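Local coordinates for protein EccC5 (Mycobacterium xenopi RIVM700367, PDB 7B9F) that probably works as the FtsK/SpoIIIE-type ATPase of the ESX-5 type VII secretion system, powering protein export across the mycobacterial cell envelope, at residues Val167-Pro172 / Asn390-Ala395; Asn128-His133 / Asn208-Val213; Gln297-Ala302 / Glu341-Val346; Gln251-Thr256 / Ala283-Thr288. All blocks are in the same frame, centred on the assembly; numbering follows the deposited sequence.

Contact 1 (Val167-Pro172 / Asn390-Ala395); sequences VGMTRP and NAWFFA
Trp392 and Phe393 share one partner, the methyl group at the end of Met169. Met169 CE lies 4.3 Å from Trp392 NE1 and reaches the indole obliquely. The indole also forms a cation-pi contact with a basic side chain of another protein of the assembly. At Phe393 the CB is directed at strand 162-170. CG is anti to the backbone N (chi1 176°), which brings the ring edge up to Gly168. Phe393 CD1 is 4.1 Å from Met169 CE, and the two side chains cross at about a right angle. Gly168 CA sits at the edge of the same ring, 4.3 Å from Phe393 CE1. Phe394 turns its side chain the other way, to Lys211 and Val213 of strand 209-214, but its backbone O stays 4.2 Å from Gly168 CA. Ala395 comes next to Val167. Its N lies over the Phe393 ring, off toward the rim. Its CA is 3.3 Å from Val167 O, a CA-H...O contact, and its CB is 3.6 Å from that same oxygen. No hydrogen bond joins the two segments. Val167 instead pairs its backbone with Leu396, the residue just after Ala395. Strands 162-170 and 392-397 are thus antiparallel neighbours in the large mixed sheet, and on the far side of 392-397 Phe394 and Ala395 both face Ile374, a classic beta bulge.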
loop_
_atom_site.group_PDB
_atom_site.type_symbol
_atom_site.label_atom_id
_atom_site.label_comp_id
_atom_site.label_asym_id
_atom_site.label_seq_id
_atom_site.Cartn_x
_atom_site.Cartn_y
_atom_site.Cartn_z
ATOM N N VAL C 167 -2.764 -29.310 -3.839
ATOM C CA VAL C 167 -3.916 -28.743 -3.157
ATOM C C VAL C 167 -5.152 -28.943 -4.018
ATOM O O VAL C 167 -5.074 -28.993 -5.247
ATOM C CB VAL C 167 -3.717 -27.254 -2.831
ATOM C CG1 VAL C 167 -2.588 -27.085 -1.865
ATOM C CG2 VAL C 167 -3.421 -26.484 -4.083
ATOM N N GLY C 168 -6.301 -29.064 -3.368
ATOM C CA GLY C 168 -7.526 -29.328 -4.091
ATOM C C GLY C 168 -8.712 -29.390 -3.160
ATOM O O GLY C 168 -8.652 -28.918 -2.027
ATOM N N MET C 169 -9.796 -29.976 -3.654
ATOM C CA MET C 169 -11.045 -30.078 -2.916
ATOM C C MET C 169 -11.062 -31.314 -2.036
ATOM O O MET C 169 -10.407 -32.313 -2.329
ATOM C CB MET C 169 -12.226 -30.166 -3.871
ATOM C CG MET C 169 -12.463 -28.944 -4.671
ATOM S SD MET C 169 -13.907 -29.126 -5.719
ATOM C CE MET C 169 -13.258 -30.226 -6.967
ATOM N N THR C 170 -11.851 -31.251 -0.969
ATOM C CA THR C 170 -12.162 -32.442 -0.192
ATOM C C THR C 170 -13.482 -32.220 0.525
ATOM O O THR C 170 -13.897 -31.081 0.742
ATOM C CB THR C 170 -11.056 -32.782 0.808
ATOM O OG1 THR C 170 -11.342 -34.044 1.419
ATOM C CG2 THR C 170 -10.956 -31.735 1.872
ATOM N N ARG C 171 -14.147 -33.312 0.859
ATOM C CA ARG C 171 -15.421 -33.138 1.535
ATOM C C ARG C 171 -15.187 -32.809 3.007
ATOM O O ARG C 171 -14.229 -33.298 3.606
ATOM C CB ARG C 171 -16.288 -34.389 1.391
ATOM C CG ARG C 171 -15.766 -35.620 2.076
ATOM C CD ARG C 171 -16.776 -36.741 2.011
ATOM N NE ARG C 171 -16.215 -38.003 2.474
ATOM C CZ ARG C 171 -16.100 -38.345 3.752
ATOM N NH1 ARG C 171 -16.511 -37.525 4.706
ATOM N NH2 ARG C 171 -15.575 -39.517 4.077
ATOM N N PRO C 172 -16.012 -31.964 3.600
ATOM C CA PRO C 172 -15.765 -31.505 4.964
ATOM C C PRO C 172 -16.134 -32.574 5.981
ATOM O O PRO C 172 -16.570 -33.667 5.644
ATOM C CB PRO C 172 -16.679 -30.291 5.084
ATOM C CG PRO C 172 -17.811 -30.636 4.239
ATOM C CD PRO C 172 -17.231 -31.355 3.057
ATOM N N ASN C 390 -14.374 -42.757 -13.456
ATOM C CA ASN C 390 -14.068 -41.755 -14.463
ATOM C C ASN C 390 -13.133 -40.696 -13.896
ATOM O O ASN C 390 -13.191 -40.367 -12.710
ATOM C CB ASN C 390 -15.362 -41.164 -15.075
ATOM C CG ASN C 390 -16.245 -40.423 -14.073
ATOM O OD1 ASN C 390 -15.896 -40.210 -12.917
ATOM N ND2 ASN C 390 -17.418 -40.020 -14.542
ATOM N N ALA C 391 -12.214 -40.226 -14.732
ATOM C CA ALA C 391 -11.211 -39.279 -14.276
ATOM C C ALA C 391 -11.839 -37.924 -13.996
ATOM O O ALA C 391 -12.716 -37.460 -14.725
ATOM C CB ALA C 391 -10.103 -39.134 -15.312
ATOM N N TRP C 392 -11.374 -37.286 -12.931
ATOM C CA TRP C 392 -11.895 -36.006 -12.494
ATOM C C TRP C 392 -10.732 -35.219 -11.916
ATOM O O TRP C 392 -9.648 -35.765 -11.702
ATOM C CB TRP C 392 -13.036 -36.205 -11.485
ATOM C CG TRP C 392 -13.705 -34.963 -10.983
ATOM C CD1 TRP C 392 -13.808 -34.565 -9.685
ATOM C CD2 TRP C 392 -14.354 -33.956 -11.763
ATOM N NE1 TRP C 392 -14.481 -33.375 -9.605
ATOM C CE2 TRP C 392 -14.826 -32.980 -10.869
ATOM C CE3 TRP C 392 -14.583 -33.786 -13.129
ATOM C CZ2 TRP C 392 -15.514 -31.856 -11.294
ATOM C CZ3 TRP C 392 -15.263 -32.669 -13.549
ATOM C CH2 TRP C 392 -15.721 -31.716 -12.636
ATOM N N PHE C 393 -10.951 -33.921 -11.712
ATOM C CA PHE C 393 -9.960 -33.049 -11.093
ATOM C C PHE C 393 -9.524 -33.617 -9.755
ATOM O O PHE C 393 -10.351 -34.044 -8.950
ATOM C CB PHE C 393 -10.562 -31.652 -10.911
ATOM C CG PHE C 393 -9.669 -30.669 -10.200
ATOM C CD1 PHE C 393 -9.650 -30.572 -8.819
ATOM C CD2 PHE C 393 -8.882 -29.808 -10.924
ATOM C CE1 PHE C 393 -8.839 -29.666 -8.191
ATOM C CE2 PHE C 393 -8.073 -28.897 -10.293
ATOM C CZ PHE C 393 -8.055 -28.826 -8.929
ATOM N N PHE C 394 -8.220 -33.630 -9.523
ATOM C CA PHE C 394 -7.697 -34.180 -8.284
ATOM C C PHE C 394 -6.953 -33.157 -7.450
ATOM O O PHE C 394 -7.293 -32.960 -6.282
ATOM C CB PHE C 394 -6.781 -35.359 -8.582
ATOM C CG PHE C 394 -6.117 -35.913 -7.375
ATOM C CD1 PHE C 394 -6.856 -36.555 -6.410
ATOM C CD2 PHE C 394 -4.759 -35.814 -7.214
ATOM C CE1 PHE C 394 -6.252 -37.075 -5.301
ATOM C CE2 PHE C 394 -4.150 -36.337 -6.108
ATOM C CZ PHE C 394 -4.899 -36.966 -5.149
ATOM N N ALA C 395 -5.952 -32.497 -8.019
ATOM C CA ALA C 395 -5.145 -31.554 -7.268
ATOM C C ALA C 395 -4.385 -30.674 -8.237
ATOM O O ALA C 395 -4.164 -31.039 -9.391
ATOM C CB ALA C 395 -4.164 -32.265 -6.337
#

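Contact 2 (Asn128-His133 / Asn208-Val213); sequences NYRWFH and NLPKMV
Arg130 runs from the end of helix 97-132 across Pro210 to the backbone of Asn208. From CB the chain sets off with CG anti to the carbonyl carbon (chi1 -67°), and CG lies 4.0 Å from Pro210 CG. It stays extended, and NE passes Pro210 CD at 4.1 Å. At CZ the guanidinium has Pro210 CD over the centre of one face. NH1 approaches Leu209 CD2, makes a weak hydrogen bond to Asn208 O and has a salt bridge to Asp126. The straighter bond runs from Arg130 NH2 to Asn208 O, 2.7 Å long with an N-H...O angle of 163°. That oxygen lies in the guanidinium plane, while the nitrogen stands 53° above the carbonyl plane. Outside the two segments, NH2 also pairs with an acidic side chain of another protein chain. The helix end here packs on strand 209-214, an outermost strand, within this chain, of the large mixed sheet, where Asn208 and Leu209 both face Gly168 in a G1 beta bulge. Met212 meets the two aromatic side chains. Its SD stands above the Tyr129 ring, 5.2 Å from the centroid, a Met-aromatic contact, and Met212 CE is over the ring centre. Met212 CG sits over one face of the His133 imidazole, a CH-pi contact 3.9 Å from the centroid. His133 NE2 is held by Asn159. Tyr129 CB rests 4.1 Å from Pro210 CD.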
loop_
_atom_site.group_PDB
_atom_site.type_symbol
_atom_site.label_atom_id
_atom_site.label_comp_id
_atom_site.label_asym_id
_atom_site.label_seq_id
_atom_site.Cartn_x
_atom_site.Cartn_y
_atom_site.Cartn_z
ATOM N N ASN C 128 -5.708 -28.762 10.826
ATOM C CA ASN C 128 -5.230 -30.120 11.049
ATOM C C ASN C 128 -4.368 -30.602 9.889
ATOM O O ASN C 128 -3.225 -31.023 10.089
ATOM C CB ASN C 128 -6.404 -31.060 11.262
ATOM C CG ASN C 128 -5.964 -32.479 11.434
ATOM O OD1 ASN C 128 -5.323 -32.818 12.418
ATOM N ND2 ASN C 128 -6.295 -33.323 10.474
ATOM N N TYR C 129 -4.880 -30.504 8.663
ATOM C CA TYR C 129 -4.115 -30.997 7.518
ATOM C C TYR C 129 -2.812 -30.237 7.329
ATOM O O TYR C 129 -1.765 -30.848 7.088
ATOM C CB TYR C 129 -4.942 -30.936 6.240
ATOM C CG TYR C 129 -5.919 -32.061 6.118
ATOM C CD1 TYR C 129 -5.802 -33.181 6.913
ATOM C CD2 TYR C 129 -6.942 -32.016 5.198
ATOM C CE1 TYR C 129 -6.682 -34.213 6.811
ATOM C CE2 TYR C 129 -7.830 -33.049 5.085
ATOM C CZ TYR C 129 -7.695 -34.145 5.894
ATOM O OH TYR C 129 -8.578 -35.188 5.791
ATOM N N ARG C 130 -2.837 -28.915 7.461
ATOM C CA ARG C 130 -1.594 -28.197 7.217
ATOM C C ARG C 130 -0.643 -28.286 8.396
ATOM O O ARG C 130 0.541 -27.981 8.240
ATOM C CB ARG C 130 -1.873 -26.753 6.848
ATOM C CG ARG C 130 -2.547 -26.693 5.521
ATOM C CD ARG C 130 -2.612 -25.314 4.956
ATOM N NE ARG C 130 -2.811 -25.421 3.527
ATOM C CZ ARG C 130 -4.000 -25.333 2.957
ATOM N NH1 ARG C 130 -5.069 -25.098 3.695
ATOM N NH2 ARG C 130 -4.124 -25.464 1.651
ATOM N N TRP C 131 -1.120 -28.700 9.565
ATOM C CA TRP C 131 -0.203 -29.212 10.568
ATOM C C TRP C 131 0.472 -30.469 10.064
ATOM O O TRP C 131 1.693 -30.616 10.160
ATOM C CB TRP C 131 -0.951 -29.495 11.866
ATOM C CG TRP C 131 -0.102 -30.050 12.954
ATOM C CD1 TRP C 131 0.144 -31.362 13.210
ATOM C CD2 TRP C 131 0.619 -29.310 13.935
ATOM N NE1 TRP C 131 0.971 -31.486 14.293
ATOM C CE2 TRP C 131 1.276 -30.237 14.756
ATOM C CE3 TRP C 131 0.771 -27.950 14.199
ATOM C CZ2 TRP C 131 2.075 -29.850 15.816
ATOM C CZ3 TRP C 131 1.560 -27.569 15.250
ATOM C CH2 TRP C 131 2.202 -28.513 16.048
ATOM N N PHE C 132 -0.307 -31.382 9.508
ATOM C CA PHE C 132 0.253 -32.692 9.229
ATOM C C PHE C 132 0.959 -32.740 7.881
ATOM O O PHE C 132 1.792 -33.622 7.659
ATOM C CB PHE C 132 -0.856 -33.731 9.318
ATOM C CG PHE C 132 -1.185 -34.127 10.725
ATOM C CD1 PHE C 132 -2.057 -33.386 11.479
ATOM C CD2 PHE C 132 -0.600 -35.198 11.306
ATOM C CE1 PHE C 132 -2.351 -33.735 12.773
ATOM C CE2 PHE C 132 -0.888 -35.552 12.602
ATOM C CZ PHE C 132 -1.765 -34.820 13.330
ATOM N N HIS C 133 0.647 -31.813 6.975
ATOM C CA HIS C 133 1.185 -31.824 5.614
ATOM C C HIS C 133 1.501 -30.412 5.152
ATOM O O HIS C 133 0.663 -29.746 4.536
ATOM C CB HIS C 133 0.201 -32.471 4.645
ATOM C CG HIS C 133 -0.077 -33.904 4.940
ATOM N ND1 HIS C 133 0.898 -34.870 4.885
ATOM C CD2 HIS C 133 -1.216 -34.535 5.299
ATOM C CE1 HIS C 133 0.370 -36.041 5.190
ATOM N NE2 HIS C 133 -0.912 -35.864 5.448
ATOM N N ASN C 208 -9.074 -25.653 -1.545
ATOM C CA ASN C 208 -7.656 -25.391 -1.290
ATOM C C ASN C 208 -7.217 -26.037 0.025
ATOM O O ASN C 208 -6.751 -25.381 0.951
ATOM C CB ASN C 208 -7.368 -23.884 -1.307
ATOM C CG ASN C 208 -5.886 -23.558 -1.346
ATOM O OD1 ASN C 208 -5.032 -24.381 -1.044
ATOM N ND2 ASN C 208 -5.579 -22.336 -1.737
ATOM N N LEU C 209 -7.404 -27.325 0.095
ATOM C CA LEU C 209 -6.805 -28.125 1.138
ATOM C C LEU C 209 -5.814 -29.104 0.529
ATOM O O LEU C 209 -5.925 -29.428 -0.656
ATOM C CB LEU C 209 -7.860 -28.896 1.934
ATOM C CG LEU C 209 -8.716 -28.048 2.853
ATOM C CD1 LEU C 209 -9.475 -28.962 3.748
ATOM C CD2 LEU C 209 -7.848 -27.140 3.665
ATOM N N PRO C 210 -4.812 -29.549 1.287
ATOM C CA PRO C 210 -3.833 -30.486 0.736
ATOM C C PRO C 210 -4.465 -31.783 0.276
ATOM O O PRO C 210 -5.292 -32.371 0.969
ATOM C CB PRO C 210 -2.887 -30.725 1.911
ATOM C CG PRO C 210 -2.984 -29.512 2.690
ATOM C CD PRO C 210 -4.399 -29.082 2.616
ATOM N N LYS C 211 -4.062 -32.225 -0.905
ATOM C CA LYS C 211 -4.477 -33.506 -1.438
ATOM C C LYS C 211 -3.323 -34.469 -1.284
ATOM O O LYS C 211 -2.172 -34.115 -1.533
ATOM C CB LYS C 211 -4.883 -33.405 -2.897
ATOM C CG LYS C 211 -6.060 -32.511 -3.092
ATOM C CD LYS C 211 -7.266 -33.082 -2.402
ATOM C CE LYS C 211 -7.771 -34.308 -3.108
ATOM N NZ LYS C 211 -9.005 -34.820 -2.469
ATOM N N MET C 212 -3.628 -35.673 -0.852
ATOM C CA MET C 212 -2.603 -36.598 -0.437
ATOM C C MET C 212 -2.707 -37.891 -1.227
ATOM O O MET C 212 -3.728 -38.187 -1.844
ATOM C CB MET C 212 -2.714 -36.872 1.053
ATOM C CG MET C 212 -2.146 -35.795 1.929
ATOM S SD MET C 212 -3.379 -34.571 2.360
ATOM C CE MET C 212 -4.524 -35.591 3.276
ATOM N N VAL C 213 -1.620 -38.646 -1.222
ATOM C CA VAL C 213 -1.545 -39.925 -1.907
ATOM C C VAL C 213 -0.939 -40.927 -0.943
ATOM O O VAL C 213 0.144 -40.690 -0.402
ATOM C CB VAL C 213 -0.709 -39.816 -3.190
ATOM C CG1 VAL C 213 -0.206 -41.161 -3.612
ATOM C CG2 VAL C 213 -1.534 -39.204 -4.289
#

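Contact 3 (Gln297-Ala302 / Glu341-Val346); sequences QAELFA and EGVDGV
This is a loop-to-loop contact, in which 297-302 lies against a type II beta turn running from Val343 to Val346. The turn leads directly into strand 346-350 of the large mixed sheet. The other loop belongs to the connection between strands 282-287 and 322-328. One hydrogen bond crosses: Asp344 N donates a hydrogen bond to Ala302 O at 2.6 Å, with an N-H...O angle of 146°. The amide approaches nearly along the C=O axis. Val343 CA adds a CA-H...O contact to Ala302 O, so one carbonyl serves both residues. Gly345 takes a positive phi of 66° at the third position of the turn, which suits a glycine. Most of the rest is side-chain packing. Val343 has CG1 anti to its own N (chi1 -175°), which sets that methyl against Phe301 CB at 3.7 Å. Its other methyl, CG2, is 4.1 Å from Glu299 OE1, where the glutamate chain bends at chi2. Val346 also touches His323 and Ile325 of strand 322-328. The phenyl ring of Phe301 presents its edge to the valines: Val343 CG1 lies near the ring plane, and so does Val346 CG2, 4.4 Å from Phe301 CD2.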
loop_
_atom_site.group_PDB
_atom_site.type_symbol
_atom_site.label_atom_id
_atom_site.label_comp_id
_atom_site.label_asym_id
_atom_site.label_seq_id
_atom_site.Cartn_x
_atom_site.Cartn_y
_atom_site.Cartn_z
ATOM N N GLN C 297 18.270 -57.901 -2.346
ATOM C CA GLN C 297 17.612 -58.209 -1.086
ATOM C C GLN C 297 16.186 -57.680 -1.057
ATOM O O GLN C 297 15.314 -58.287 -0.429
ATOM C CB GLN C 297 18.411 -57.622 0.070
ATOM C CG GLN C 297 19.798 -58.208 0.198
ATOM C CD GLN C 297 19.777 -59.693 0.448
ATOM O OE1 GLN C 297 20.140 -60.483 -0.421
ATOM N NE2 GLN C 297 19.348 -60.086 1.639
ATOM N N ALA C 298 15.929 -56.565 -1.729
ATOM C CA ALA C 298 14.589 -56.005 -1.809
ATOM C C ALA C 298 13.736 -56.652 -2.888
ATOM O O ALA C 298 12.688 -56.101 -3.233
ATOM C CB ALA C 298 14.660 -54.499 -2.056
ATOM N N GLU C 299 14.159 -57.778 -3.460
ATOM C CA GLU C 299 13.422 -58.393 -4.554
ATOM C C GLU C 299 13.110 -59.864 -4.316
ATOM O O GLU C 299 12.778 -60.573 -5.271
ATOM C CB GLU C 299 14.190 -58.231 -5.866
ATOM C CG GLU C 299 14.465 -56.783 -6.270
ATOM C CD GLU C 299 13.225 -55.921 -6.446
ATOM O OE1 GLU C 299 12.108 -56.451 -6.619
ATOM O OE2 GLU C 299 13.372 -54.685 -6.397
ATOM N N LEU C 300 13.232 -60.347 -3.082
ATOM C CA LEU C 300 12.803 -61.688 -2.711
ATOM C C LEU C 300 11.444 -61.696 -2.025
ATOM O O LEU C 300 11.014 -62.742 -1.535
ATOM C CB LEU C 300 13.871 -62.350 -1.835
ATOM C CG LEU C 300 14.288 -61.755 -0.484
ATOM C CD1 LEU C 300 13.389 -62.144 0.687
ATOM C CD2 LEU C 300 15.734 -62.119 -0.193
ATOM N N PHE C 301 10.763 -60.555 -1.989
ATOM C CA PHE C 301 9.457 -60.416 -1.367
ATOM C C PHE C 301 8.388 -61.088 -2.228
ATOM O O PHE C 301 8.668 -61.700 -3.261
ATOM C CB PHE C 301 9.123 -58.939 -1.180
ATOM C CG PHE C 301 9.979 -58.229 -0.170
ATOM C CD1 PHE C 301 10.762 -58.925 0.732
ATOM C CD2 PHE C 301 10.019 -56.847 -0.148
ATOM C CE1 PHE C 301 11.546 -58.250 1.650
ATOM C CE2 PHE C 301 10.797 -56.169 0.763
ATOM C CZ PHE C 301 11.562 -56.869 1.661
ATOM N N ALA C 302 7.140 -60.972 -1.790
ATOM C CA ALA C 302 6.000 -61.453 -2.551
ATOM C C ALA C 302 5.224 -60.280 -3.136
ATOM O O ALA C 302 5.562 -59.114 -2.936
ATOM C CB ALA C 302 5.094 -62.313 -1.671
ATOM N N GLU C 341 1.028 -57.490 -9.879
ATOM C CA GLU C 341 0.750 -57.336 -8.463
ATOM C C GLU C 341 1.768 -56.484 -7.720
ATOM O O GLU C 341 1.549 -56.185 -6.544
ATOM C CB GLU C 341 0.683 -58.712 -7.806
ATOM C CG GLU C 341 2.010 -59.435 -7.830
ATOM C CD GLU C 341 1.927 -60.823 -7.236
ATOM O OE1 GLU C 341 0.822 -61.232 -6.824
ATOM O OE2 GLU C 341 2.972 -61.504 -7.174
ATOM N N GLY C 342 2.867 -56.097 -8.349
ATOM C CA GLY C 342 3.846 -55.320 -7.613
ATOM C C GLY C 342 4.645 -56.177 -6.644
ATOM O O GLY C 342 4.679 -57.402 -6.730
ATOM N N VAL C 343 5.305 -55.499 -5.704
ATOM C CA VAL C 343 6.141 -56.134 -4.692
ATOM C C VAL C 343 5.678 -55.654 -3.325
ATOM O O VAL C 343 5.294 -54.491 -3.171
ATOM C CB VAL C 343 7.636 -55.818 -4.907
ATOM C CG1 VAL C 343 8.501 -56.576 -3.934
ATOM C CG2 VAL C 343 8.056 -56.157 -6.314
ATOM N N ASP C 344 5.690 -56.550 -2.343
ATOM C CA ASP C 344 5.250 -56.208 -0.998
ATOM C C ASP C 344 6.150 -55.156 -0.372
ATOM O O ASP C 344 7.375 -55.240 -0.449
ATOM C CB ASP C 344 5.244 -57.450 -0.116
ATOM C CG ASP C 344 4.754 -57.167 1.286
ATOM O OD1 ASP C 344 4.025 -56.175 1.486
ATOM O OD2 ASP C 344 5.104 -57.942 2.197
ATOM N N GLY C 345 5.528 -54.166 0.260
ATOM C CA GLY C 345 6.266 -53.178 1.017
ATOM C C GLY C 345 7.155 -52.274 0.203
ATOM O O GLY C 345 8.061 -51.656 0.758
ATOM N N VAL C 346 6.939 -52.195 -1.105
ATOM C CA VAL C 346 7.673 -51.292 -1.977
ATOM C C VAL C 346 6.651 -50.589 -2.850
ATOM O O VAL C 346 5.698 -51.204 -3.330
ATOM C CB VAL C 346 8.705 -52.035 -2.853
ATOM C CG1 VAL C 346 9.504 -51.068 -3.664
ATOM C CG2 VAL C 346 9.639 -52.867 -2.012
#

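Contact 4 (Gln251-Thr256 / Ala283-Thr288); sequences QMIVVT and ARMVYT
Val254 and Val286 form a parallel beta bridge, and Val255 with Tyr287 forms the next. The tight part is the backbone pairing around them. Val254 N donates a hydrogen bond to Met285 O at 3.3 Å. Tyr287 N donates one to Val254 O at 3.0 Å. Thr256 N donates the third, to Tyr287 O, also at 3.0 Å. All three bonds are close to straight. The first accepting carbonyl belongs to Met285, the centre of an inverse gamma turn that interrupts strand 282-287. Its side chain bends at chi3 (75°), placing CE 3.5 Å from Ile253 CG1 and 3.8 Å from Gln251 OE1. Ile253 CG2 meets Tyr287 at the ring edge, in its plane, 3.8 Å from Tyr287 CD2. On that face of the sheet Phe293 packs on both Val255 and Tyr287. On the other face Val254 CB lies 4.2 Å from Val286 CG2, and Phe271 touches Val254. The end at Thr288 is looser and open to solvent. Thr288 turns its side chain mostly away, and its CB is 4.1 Å from Thr256 O. Glu292 takes the Thr288 N-H, and Thr256 OG1 accepts the N-H of Asp258. Strand 250-256 also pairs with strand 322-328, so its backbone is bonded along two sides. The main-chain bonds thus fix an interior parallel strand between two largely apolar faces, consistent with an alpha/beta core.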
loop_
_atom_site.group_PDB
_atom_site.type_symbol
_atom_site.label_atom_id
_atom_site.label_comp_id
_atom_site.label_asym_id
_atom_site.label_seq_id
_atom_site.Cartn_x
_atom_site.Cartn_y
_atom_site.Cartn_z
ATOM N N GLN C 251 13.201 -45.820 3.004
ATOM C CA GLN C 251 14.384 -45.660 2.179
ATOM C C GLN C 251 13.953 -45.520 0.733
ATOM O O GLN C 251 12.892 -46.001 0.340
ATOM C CB GLN C 251 15.337 -46.824 2.315
ATOM C CG GLN C 251 15.911 -46.974 3.683
ATOM C CD GLN C 251 16.984 -48.026 3.721
ATOM O OE1 GLN C 251 17.449 -48.485 2.681
ATOM N NE2 GLN C 251 17.396 -48.408 4.918
ATOM N N MET C 252 14.774 -44.843 -0.057
ATOM C CA MET C 252 14.376 -44.422 -1.387
ATOM C C MET C 252 15.427 -44.846 -2.396
ATOM O O MET C 252 16.610 -44.932 -2.079
ATOM C CB MET C 252 14.186 -42.917 -1.442
ATOM C CG MET C 252 13.287 -42.398 -0.356
ATOM S SD MET C 252 12.634 -40.772 -0.666
ATOM C CE MET C 252 12.758 -40.106 0.979
ATOM N N ILE C 253 14.981 -45.130 -3.613
ATOM C CA ILE C 253 15.853 -45.506 -4.717
ATOM C C ILE C 253 15.450 -44.665 -5.912
ATOM O O ILE C 253 14.264 -44.391 -6.107
ATOM C CB ILE C 253 15.739 -47.000 -5.061
ATOM C CG1 ILE C 253 15.942 -47.861 -3.832
ATOM C CG2 ILE C 253 16.773 -47.397 -6.086
ATOM C CD1 ILE C 253 15.847 -49.330 -4.092
ATOM N N VAL C 254 16.420 -44.240 -6.709
ATOM C CA VAL C 254 16.148 -43.559 -7.966
ATOM C C VAL C 254 16.811 -44.347 -9.078
ATOM O O VAL C 254 18.005 -44.646 -9.002
ATOM C CB VAL C 254 16.656 -42.111 -7.946
ATOM C CG1 VAL C 254 16.612 -41.524 -9.326
ATOM C CG2 VAL C 254 15.828 -41.289 -7.007
ATOM N N VAL C 255 16.040 -44.696 -10.098
ATOM C CA VAL C 255 16.548 -45.402 -11.263
ATOM C C VAL C 255 16.324 -44.504 -12.461
ATOM O O VAL C 255 15.178 -44.236 -12.834
ATOM C CB VAL C 255 15.841 -46.743 -11.451
ATOM C CG1 VAL C 255 16.310 -47.405 -12.706
ATOM C CG2 VAL C 255 16.075 -47.592 -10.269
ATOM N N THR C 256 17.405 -44.044 -13.074
ATOM C CA THR C 256 17.289 -42.957 -14.025
ATOM C C THR C 256 18.175 -43.188 -15.235
ATOM O O THR C 256 19.148 -43.937 -15.190
ATOM C CB THR C 256 17.645 -41.627 -13.376
ATOM O OG1 THR C 256 17.494 -40.579 -14.336
ATOM C CG2 THR C 256 19.064 -41.652 -12.868
ATOM N N ALA C 283 26.500 -45.738 0.892
ATOM C CA ALA C 283 26.477 -45.650 -0.559
ATOM C C ALA C 283 25.150 -45.088 -1.039
ATOM O O ALA C 283 24.088 -45.429 -0.517
ATOM C CB ALA C 283 26.714 -47.021 -1.175
ATOM N N ARG C 284 25.214 -44.218 -2.037
ATOM C CA ARG C 284 24.013 -43.592 -2.566
ATOM C C ARG C 284 23.272 -44.576 -3.457
ATOM O O ARG C 284 23.882 -45.267 -4.276
ATOM C CB ARG C 284 24.353 -42.325 -3.342
ATOM C CG ARG C 284 24.480 -41.073 -2.497
ATOM C CD ARG C 284 25.743 -41.047 -1.655
ATOM N NE ARG C 284 26.946 -41.041 -2.476
ATOM C CZ ARG C 284 28.135 -41.447 -2.057
ATOM N NH1 ARG C 284 28.287 -41.889 -0.825
ATOM N NH2 ARG C 284 29.178 -41.412 -2.869
ATOM N N MET C 285 21.956 -44.649 -3.280
ATOM C CA MET C 285 21.123 -45.640 -3.955
ATOM C C MET C 285 20.510 -45.051 -5.223
ATOM O O MET C 285 19.301 -45.003 -5.397
ATOM C CB MET C 285 20.052 -46.140 -2.995
ATOM C CG MET C 285 20.548 -47.253 -2.115
ATOM S SD MET C 285 19.653 -47.426 -0.564
ATOM C CE MET C 285 18.130 -48.174 -1.060
ATOM N N VAL C 286 21.375 -44.587 -6.116
ATOM C CA VAL C 286 20.964 -44.077 -7.417
ATOM C C VAL C 286 21.625 -44.922 -8.488
ATOM O O VAL C 286 22.853 -45.035 -8.524
ATOM C CB VAL C 286 21.332 -42.598 -7.588
ATOM C CG1 VAL C 286 20.928 -42.124 -8.956
ATOM C CG2 VAL C 286 20.647 -41.779 -6.531
ATOM N N TYR C 287 20.815 -45.495 -9.366
ATOM C CA TYR C 287 21.291 -46.431 -10.366
ATOM C C TYR C 287 20.916 -45.943 -11.754
ATOM O O TYR C 287 19.878 -45.308 -11.943
ATOM C CB TYR C 287 20.704 -47.800 -10.126
ATOM C CG TYR C 287 21.004 -48.329 -8.757
ATOM C CD1 TYR C 287 22.222 -48.909 -8.480
ATOM C CD2 TYR C 287 20.075 -48.247 -7.740
ATOM C CE1 TYR C 287 22.506 -49.399 -7.236
ATOM C CE2 TYR C 287 20.354 -48.734 -6.490
ATOM C CZ TYR C 287 21.572 -49.308 -6.248
ATOM O OH TYR C 287 21.869 -49.796 -5.006
ATOM N N THR C 288 21.768 -46.244 -12.727
ATOM C CA THR C 288 21.552 -45.764 -14.083
ATOM C C THR C 288 20.780 -46.737 -14.954
ATOM O O THR C 288 20.453 -46.391 -16.092
ATOM C CB THR C 288 22.883 -45.458 -14.758
ATOM O OG1 THR C 288 23.651 -46.661 -14.849
ATOM C CG2 THR C 288 23.649 -44.437 -13.957
#

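From the N terminus, the first segment reached is the end of helix 97-132. Contact 2 ties it to strand 209-214 and closes a loop through strand 162-170. Contact 1 starts inside that loop and closes much later, at strand 392-397, so contacts 1 and 2 cross. They touch through the pairing of Gly168 with Leu209 and through Lys211, with centres about 13 Å apart. Contacts 4 and 3 follow in series, both nested within the loop of contact 1. Contact 4 joins strands 250-256 and 282-287 in the distant parallel part of the same sheet. Contact 3 joins two loops beside that part, its nearest atoms about 6 Å from those of contact 4.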